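Putative carboxynorspermidine decarboxylase protein (Sinorhizobium meliloti, PDB 3MT1) probably decarboxylates carboxynorspermidine and carboxyspermidine to norspermidine and spermidine with the help of pyridoxal 5'-phosphate, working as a homodimer. Local coordinates at residues M1-K13 with V335-G347. Residues are numbered along the deposited sequence; the frame is centred on the assembly and turned at random.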
HETATM    1  N   MSE B   1      -0.072 -28.603   3.597  1.00 68.33           N
HETATM    2  CA  MSE B   1      -1.198 -27.758   4.074  1.00 65.81           C
HETATM    3  C   MSE B   1      -0.823 -26.239   4.070  1.00 61.90           C
HETATM    4  O   MSE B   1       0.274 -25.882   3.603  1.00 61.67           O
HETATM    5  CB  MSE B   1      -1.679 -28.260   5.460  1.00 66.87           C
ATOM      6  N   ILE B   2      -1.729 -25.366   4.551  1.00 58.47           N
ATOM      7  CA  ILE B   2      -1.588 -23.895   4.457  1.00 54.01           C
ATOM      8  C   ILE B   2      -0.461 -23.340   5.337  1.00 52.43           C
ATOM      9  O   ILE B   2      -0.363 -23.699   6.511  1.00 53.13           O
ATOM     10  CB  ILE B   2      -2.952 -23.182   4.808  1.00 51.93           C
ATOM     11  N   GLU B   3       0.370 -22.458   4.772  1.00 50.30           N
ATOM     12  CA  GLU B   3       1.446 -21.786   5.505  1.00 48.48           C
ATOM     13  C   GLU B   3       1.134 -20.321   5.802  1.00 44.62           C
ATOM     14  O   GLU B   3       0.375 -19.679   5.091  1.00 42.86           O
ATOM     15  CB  GLU B   3       2.763 -21.843   4.732  1.00 50.22           C
ATOM     16  CG  GLU B   3       3.097 -23.187   4.135  1.00 55.63           C
ATOM     17  CD  GLU B   3       4.578 -23.488   4.209  1.00 61.69           C
ATOM     18  OE1 GLU B   3       5.389 -22.576   3.910  1.00 61.26           O
ATOM     19  OE2 GLU B   3       4.938 -24.639   4.586  1.00 67.00           O
ATOM     20  N   THR B   4       1.744 -19.780   6.846  1.00 42.27           N
ATOM     21  CA  THR B   4       1.495 -18.397   7.153  1.00 39.10           C
ATOM     22  C   THR B   4       2.329 -17.533   6.202  1.00 37.79           C
ATOM     23  O   THR B   4       3.269 -18.010   5.610  1.00 38.94           O
ATOM     24  CB  THR B   4       1.741 -18.063   8.635  1.00 38.63           C
ATOM     25  OG1 THR B   4       3.041 -18.482   9.010  1.00 37.65           O
ATOM     26  CG2 THR B   4       0.743 -18.772   9.487  1.00 40.45           C
ATOM     27  N   PRO B   5       1.948 -16.274   6.008  1.00 35.96           N
ATOM     28  CA  PRO B   5       0.752 -15.647   6.529  1.00 34.17           C
ATOM     29  C   PRO B   5      -0.435 -15.955   5.639  1.00 34.20           C
ATOM     30  O   PRO B   5      -0.267 -16.227   4.435  1.00 35.73           O
ATOM     31  CB  PRO B   5       1.087 -14.152   6.442  1.00 33.54           C
ATOM     32  CG  PRO B   5       1.996 -14.024   5.279  1.00 33.62           C
ATOM     33  CD  PRO B   5       2.826 -15.306   5.314  1.00 36.34           C
ATOM     34  N   TYR B   6      -1.625 -15.914   6.216  1.00 33.10           N
ATOM     35  CA  TYR B   6      -2.848 -15.902   5.437  1.00 33.40           C
ATOM     36  C   TYR B   6      -3.959 -15.145   6.200  1.00 32.68           C
ATOM     37  O   TYR B   6      -3.913 -15.035   7.447  1.00 32.20           O
ATOM     38  CB  TYR B   6      -3.290 -17.327   5.057  1.00 35.01           C
ATOM     39  CG  TYR B   6      -3.395 -18.287   6.223  1.00 37.50           C
ATOM     40  CD1 TYR B   6      -4.579 -18.425   6.936  1.00 40.44           C
ATOM     41  CD2 TYR B   6      -2.311 -19.066   6.605  1.00 40.22           C
ATOM     42  CE1 TYR B   6      -4.677 -19.326   8.006  1.00 42.28           C
ATOM     43  CE2 TYR B   6      -2.403 -19.953   7.674  1.00 42.97           C
ATOM     44  CZ  TYR B   6      -3.587 -20.067   8.371  1.00 43.29           C
ATOM     45  OH  TYR B   6      -3.668 -20.940   9.428  1.00 47.31           O
ATOM     46  N   TYR B   7      -4.914 -14.595   5.440  1.00 31.53           N
ATOM     47  CA  TYR B   7      -6.096 -13.979   6.007  1.00 30.40           C
ATOM     48  C   TYR B   7      -7.116 -15.086   6.110  1.00 32.03           C
ATOM     49  O   TYR B   7      -7.389 -15.766   5.106  1.00 33.87           O
ATOM     50  CB  TYR B   7      -6.652 -12.911   5.066  1.00 29.28           C
ATOM     51  CG  TYR B   7      -5.744 -11.737   4.724  1.00 28.31           C
ATOM     52  CD1 TYR B   7      -5.089 -11.684   3.488  1.00 29.41           C
ATOM     53  CD2 TYR B   7      -5.610 -10.647   5.589  1.00 25.53           C
ATOM     54  CE1 TYR B   7      -4.266 -10.607   3.142  1.00 29.36           C
ATOM     55  CE2 TYR B   7      -4.794  -9.548   5.261  1.00 27.51           C
ATOM     56  CZ  TYR B   7      -4.119  -9.535   4.025  1.00 31.03           C
ATOM     57  OH  TYR B   7      -3.296  -8.471   3.657  1.00 29.86           O
ATOM     58  N   LEU B   8      -7.706 -15.284   7.287  1.00 32.40           N
ATOM     59  CA  LEU B   8      -8.665 -16.384   7.446  1.00 33.24           C
ATOM     60  C   LEU B   8     -10.055 -15.830   7.654  1.00 32.87           C
ATOM     61  O   LEU B   8     -10.345 -15.198   8.664  1.00 33.34           O
ATOM     62  CB  LEU B   8      -8.258 -17.281   8.609  1.00 34.40           C
ATOM     63  CG  LEU B   8      -9.088 -18.532   8.925  1.00 36.42           C
ATOM     64  CD1 LEU B   8      -9.296 -19.369   7.738  1.00 35.15           C
ATOM     65  CD2 LEU B   8      -8.411 -19.393  10.013  1.00 37.75           C
ATOM     66  N   ILE B   9     -10.916 -16.028   6.682  1.00 33.05           N
ATOM     67  CA  ILE B   9     -12.251 -15.537   6.816  1.00 32.93           C
ATOM     68  C   ILE B   9     -13.117 -16.617   7.443  1.00 34.77           C
ATOM     69  O   ILE B   9     -13.294 -17.691   6.870  1.00 35.76           O
ATOM     70  CB  ILE B   9     -12.816 -15.106   5.470  1.00 33.22           C
ATOM     71  CG1 ILE B   9     -11.982 -13.934   4.907  1.00 32.28           C
ATOM     72  CG2 ILE B   9     -14.329 -14.775   5.598  1.00 31.96           C
ATOM     73  CD1 ILE B   9     -12.088 -13.805   3.363  1.00 32.66           C
ATOM     74  N   ASP B  10     -13.629 -16.325   8.635  1.00 35.25           N
ATOM     75  CA  ASP B  10     -14.460 -17.269   9.350  1.00 38.25           C
ATOM     76  C   ASP B  10     -15.915 -17.260   8.826  1.00 37.42           C
ATOM     77  O   ASP B  10     -16.689 -16.332   9.091  1.00 35.34           O
ATOM     78  CB  ASP B  10     -14.405 -17.032  10.883  1.00 39.74           C
ATOM     79  CG  ASP B  10     -15.209 -18.082  11.668  1.00 46.57           C
ATOM     80  OD1 ASP B  10     -14.589 -18.965  12.326  1.00 52.42           O
ATOM     81  OD2 ASP B  10     -16.479 -18.055  11.598  1.00 50.59           O
ATOM     82  N   LYS B  11     -16.283 -18.334   8.131  1.00 38.25           N
ATOM     83  CA  LYS B  11     -17.598 -18.440   7.552  1.00 38.68           C
ATOM     84  C   LYS B  11     -18.731 -18.166   8.583  1.00 39.71           C
ATOM     85  O   LYS B  11     -19.667 -17.395   8.312  1.00 38.43           O
ATOM     86  CB  LYS B  11     -17.775 -19.807   6.897  1.00 40.58           C
ATOM     87  CG  LYS B  11     -18.834 -19.765   5.855  1.00 40.45           C
ATOM     88  CD  LYS B  11     -19.368 -21.076   5.525  1.00 44.20           C
ATOM     89  CE  LYS B  11     -20.523 -20.896   4.555  1.00 45.86           C
ATOM     90  NZ  LYS B  11     -21.321 -22.138   4.440  1.00 49.13           N
ATOM     91  N   ALA B  12     -18.648 -18.785   9.757  1.00 41.47           N
ATOM     92  CA  ALA B  12     -19.700 -18.601  10.770  1.00 43.49           C
ATOM     93  C   ALA B  12     -19.827 -17.153  11.325  1.00 42.38           C
ATOM     94  O   ALA B  12     -20.934 -16.696  11.591  1.00 42.39           O
ATOM     95  CB  ALA B  12     -19.549 -19.613  11.907  1.00 45.41           C
ATOM     96  N   LYS B  13     -18.702 -16.455  11.490  1.00 41.68           N
ATOM     97  CA  LYS B  13     -18.706 -15.089  12.010  1.00 41.71           C
ATOM     98  C   LYS B  13     -19.163 -14.070  10.982  1.00 40.00           C
ATOM     99  O   LYS B  13     -19.843 -13.086  11.321  1.00 40.08           O
ATOM    100  CB  LYS B  13     -17.339 -14.699  12.548  1.00 41.07           C
ATOM    101  CG  LYS B  13     -17.080 -15.361  13.867  1.00 44.54           C
ATOM    102  CD  LYS B  13     -15.645 -15.141  14.302  1.00 45.15           C
ATOM    103  CE  LYS B  13     -15.345 -15.980  15.498  1.00 47.19           C
ATOM    104  NZ  LYS B  13     -13.885 -16.055  15.538  1.00 51.23           N
ATOM    105  N   VAL B 335       8.115  -9.150   0.209  1.00 32.22           N
ATOM    106  CA  VAL B 335       7.612 -10.132   1.174  1.00 33.66           C
ATOM    107  C   VAL B 335       6.408 -10.911   0.647  1.00 32.52           C
ATOM    108  O   VAL B 335       5.610 -10.411  -0.149  1.00 30.79           O
ATOM    109  CB  VAL B 335       7.358  -9.615   2.637  1.00 35.07           C
ATOM    110  CG1 VAL B 335       8.560  -8.855   3.168  1.00 37.35           C
ATOM    111  CG2 VAL B 335       6.099  -8.802   2.722  1.00 33.91           C
ATOM    112  N   LYS B 336       6.356 -12.173   1.051  1.00 34.42           N
ATOM    113  CA  LYS B 336       5.278 -13.082   0.692  1.00 34.76           C
ATOM    114  C   LYS B 336       3.912 -12.468   0.981  1.00 32.79           C
ATOM    115  O   LYS B 336       3.684 -11.952   2.073  1.00 33.40           O
ATOM    116  CB  LYS B 336       5.428 -14.404   1.459  1.00 37.06           C
ATOM    117  CG  LYS B 336       4.783 -15.539   0.687  1.00 42.26           C
ATOM    118  CD  LYS B 336       4.690 -16.847   1.454  1.00 49.79           C
ATOM    119  CE  LYS B 336       3.835 -17.821   0.655  1.00 52.78           C
ATOM    120  NZ  LYS B 336       3.157 -18.748   1.612  1.00 59.02           N
HETATM  121  N   MSE B 337       3.031 -12.505  -0.006  1.00 30.22           N
HETATM  122  CA  MSE B 337       1.724 -11.967   0.163  1.00 29.40           C
HETATM  123  C   MSE B 337       0.792 -13.001   0.834  1.00 29.72           C
HETATM  124  O   MSE B 337       0.869 -14.181   0.542  1.00 30.57           O
HETATM  125  CB  MSE B 337       1.186 -11.517  -1.192  1.00 29.28           C
HETATM  126  CG  MSE B 337      -0.105 -10.697  -1.107  1.00 27.48           C
HETATM  127 SE   MSE B 337      -0.593 -10.125  -2.884  0.75 31.19          SE
HETATM  128  CE  MSE B 337       0.431  -8.455  -2.946  1.00 30.35           C
ATOM    129  N   PRO B 338      -0.093 -12.566   1.742  1.00 29.35           N
ATOM    130  CA  PRO B 338      -0.783 -13.641   2.438  1.00 29.70           C
ATOM    131  C   PRO B 338      -1.827 -14.322   1.587  1.00 29.27           C
ATOM    132  O   PRO B 338      -2.512 -13.672   0.808  1.00 29.97           O
ATOM    133  CB  PRO B 338      -1.420 -12.931   3.647  1.00 30.56           C
ATOM    134  CG  PRO B 338      -0.600 -11.659   3.854  1.00 30.73           C
ATOM    135  CD  PRO B 338      -0.205 -11.274   2.452  1.00 29.85           C
ATOM    136  N   ALA B 339      -1.933 -15.633   1.723  1.00 29.08           N
ATOM    137  CA  ALA B 339      -2.972 -16.397   1.054  1.00 28.41           C
ATOM    138  C   ALA B 339      -4.323 -15.916   1.527  1.00 28.04           C
ATOM    139  O   ALA B 339      -4.446 -15.341   2.605  1.00 29.05           O
ATOM    140  CB  ALA B 339      -2.803 -17.956   1.350  1.00 28.85           C
ATOM    141  N   ILE B 340      -5.348 -16.163   0.734  1.00 28.66           N
ATOM    142  CA  ILE B 340      -6.688 -15.836   1.154  1.00 30.08           C
ATOM    143  C   ILE B 340      -7.350 -17.169   1.468  1.00 31.24           C
ATOM    144  O   ILE B 340      -7.352 -18.074   0.629  1.00 31.81           O
ATOM    145  CB  ILE B 340      -7.461 -15.053   0.050  1.00 30.48           C
ATOM    146  CG1 ILE B 340      -6.817 -13.685  -0.202  1.00 31.11           C
ATOM    147  CG2 ILE B 340      -8.951 -14.918   0.394  1.00 30.19           C
ATOM    148  CD1 ILE B 340      -7.554 -12.820  -1.343  1.00 32.87           C
ATOM    149  N   ALA B 341      -7.871 -17.295   2.690  1.00 32.06           N
ATOM    150  CA  ALA B 341      -8.499 -18.551   3.146  1.00 32.87           C
ATOM    151  C   ALA B 341      -9.763 -18.369   3.973  1.00 33.48           C
ATOM    152  O   ALA B 341     -10.004 -17.330   4.584  1.00 33.46           O
ATOM    153  CB  ALA B 341      -7.513 -19.401   3.871  1.00 33.36           C
ATOM    154  N   ILE B 342     -10.584 -19.395   3.935  1.00 35.28           N
ATOM    155  CA  ILE B 342     -11.852 -19.419   4.649  1.00 37.29           C
ATOM    156  C   ILE B 342     -11.886 -20.557   5.680  1.00 38.97           C
ATOM    157  O   ILE B 342     -11.583 -21.712   5.328  1.00 40.11           O
ATOM    158  CB  ILE B 342     -12.992 -19.645   3.637  1.00 37.79           C
ATOM    159  CG1 ILE B 342     -13.037 -18.455   2.674  1.00 36.05           C
ATOM    160  CG2 ILE B 342     -14.321 -19.900   4.357  1.00 38.28           C
ATOM    161  CD1 ILE B 342     -14.055 -18.585   1.527  1.00 37.93           C
ATOM    162  N   ARG B 343     -12.242 -20.253   6.933  1.00 40.17           N
ATOM    163  CA  ARG B 343     -12.594 -21.315   7.897  1.00 42.21           C
ATOM    164  C   ARG B 343     -14.047 -21.702   7.657  1.00 42.64           C
ATOM    165  O   ARG B 343     -14.932 -20.889   7.865  1.00 43.02           O
ATOM    166  CB  ARG B 343     -12.396 -20.868   9.351  1.00 43.47           C
ATOM    167  CG  ARG B 343     -12.414 -22.034  10.355  1.00 47.05           C
ATOM    168  CD  ARG B 343     -12.502 -21.591  11.804  1.00 52.20           C
ATOM    169  NE  ARG B 343     -11.181 -21.342  12.395  1.00 57.56           N
ATOM    170  CZ  ARG B 343     -10.672 -20.135  12.690  1.00 59.33           C
ATOM    171  NH1 ARG B 343     -11.365 -19.014  12.451  1.00 57.26           N
ATOM    172  NH2 ARG B 343      -9.448 -20.044  13.228  1.00 59.86           N
ATOM    173  N   GLU B 344     -14.296 -22.915   7.183  1.00 43.90           N
ATOM    174  CA  GLU B 344     -15.679 -23.342   6.933  1.00 45.84           C
ATOM    175  C   GLU B 344     -16.338 -23.840   8.237  1.00 47.12           C
ATOM    176  O   GLU B 344     -15.711 -23.858   9.296  1.00 46.94           O
ATOM    177  CB  GLU B 344     -15.770 -24.418   5.837  1.00 46.64           C
ATOM    178  CG  GLU B 344     -14.929 -24.210   4.587  1.00 49.36           C
ATOM    179  CD  GLU B 344     -15.666 -23.619   3.379  1.00 54.53           C
ATOM    180  OE1 GLU B 344     -16.604 -22.811   3.542  1.00 58.09           O
ATOM    181  OE2 GLU B 344     -15.283 -23.948   2.232  1.00 58.91           O
ATOM    182  N   LEU B 345     -17.604 -24.245   8.151  1.00 49.02           N
ATOM    183  CA  LEU B 345     -18.380 -24.673   9.345  1.00 51.22           C
ATOM    184  C   LEU B 345     -17.812 -25.901  10.075  1.00 52.89           C
ATOM    185  O   LEU B 345     -17.658 -25.895  11.284  1.00 53.83           O
ATOM    186  CB  LEU B 345     -19.859 -24.848   8.979  1.00 51.93           C
ATOM    187  CG  LEU B 345     -20.452 -23.534   8.442  1.00 50.76           C
ATOM    188  CD1 LEU B 345     -21.794 -23.772   7.807  1.00 50.26           C
ATOM    189  CD2 LEU B 345     -20.531 -22.467   9.532  1.00 48.47           C
ATOM    190  N   ASP B 346     -17.593 -26.964   9.311  1.00 55.42           N
ATOM    191  CA  ASP B 346     -16.524 -27.958   9.462  1.00 57.76           C
ATOM    192  C   ASP B 346     -15.372 -27.559  10.393  1.00 57.82           C
ATOM    193  O   ASP B 346     -14.912 -28.344  11.222  1.00 59.67           O
ATOM    194  CB  ASP B 346     -15.893 -28.098   8.062  1.00 58.90           C
ATOM    195  CG  ASP B 346     -15.667 -29.535   7.645  1.00 64.09           C
ATOM    196  OD1 ASP B 346     -16.058 -30.456   8.387  1.00 69.29           O
ATOM    197  OD2 ASP B 346     -15.105 -29.742   6.549  1.00 67.74           O
ATOM    198  N   GLY B 347     -14.865 -26.341  10.217  1.00 55.88           N
ATOM    199  CA  GLY B 347     -13.665 -25.926  10.928  1.00 55.11           C
ATOM    200  C   GLY B 347     -12.427 -26.088  10.072  1.00 54.36           C
ATOM    201  O   GLY B 347     -11.360 -25.557  10.428  1.00 54.77           O
TER
HETATM  202  O   HOH W   1     -10.798 -15.945  11.147  1.00 45.08           O
HETATM  203  O   HOH W   2     -16.626 -20.543  10.455  1.00 37.06           O
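The guanidinium of Arg343 is met on one face by Leu8, whose CD2 lies 3.4 Å from NH2 and is offset toward the rim, and at its edge, slightly out of its plane, by Asp10. There NH1 forms a salt bridge to OD1 of Asp10 over 3.2 Å, on the anti lone pair, with the two planar groups turned 45° apart. CG of Asp10 stands anti to its backbone N (chi1 -176°), which carries the carboxylate across to the arginine, while a bend at chi3 (-88°) lays the guanidinium across the leucine. The other oxygen, OD2, takes the backbone N of Lys13 at 2.7 Å and so caps the helix that starts at Lys11. At the far end, the rings of Pro5, which follows a cis peptide, and Pro338 pack CG to CG at 3.8 Å. The Tyr7 ring meets Pro338 obliquely, CE1 lying 3.7 Å from CB, and its OH is hydrogen-bonded to the carbonyl of His266.

Between these ends, strands 6-10 and 339-343 pair in parallel. Ala339 N donates to Pro5 O, Tyr7 N to Ala339 O, Ala341 N to Tyr7 O at 2.9 Å, Ile9 N to Ala341 O, Arg343 N to Ile9 O, and Lys11 N to Arg343 O at 2.9 Å. Tyr6, Leu8 and Asp10 share one face with Ala339, Ala341 and Arg343; Tyr7 and Ile9 share the other with Ile340 and Ile342. Strand 240-251 pairs with the other edge of 6-10, making the N-terminal strand an inner member of the sheet domain of this class-II decarboxylase, beside the parallel barrel. The chemistry implies a division of labour: backbone bonds fix the register, apolar packing of Pro5, Tyr7 and Pro338 fills the proline end beside them, and Asp10 joins sheet to helix by serving both Arg343 and the cap, its negative charge probably stabilised by each.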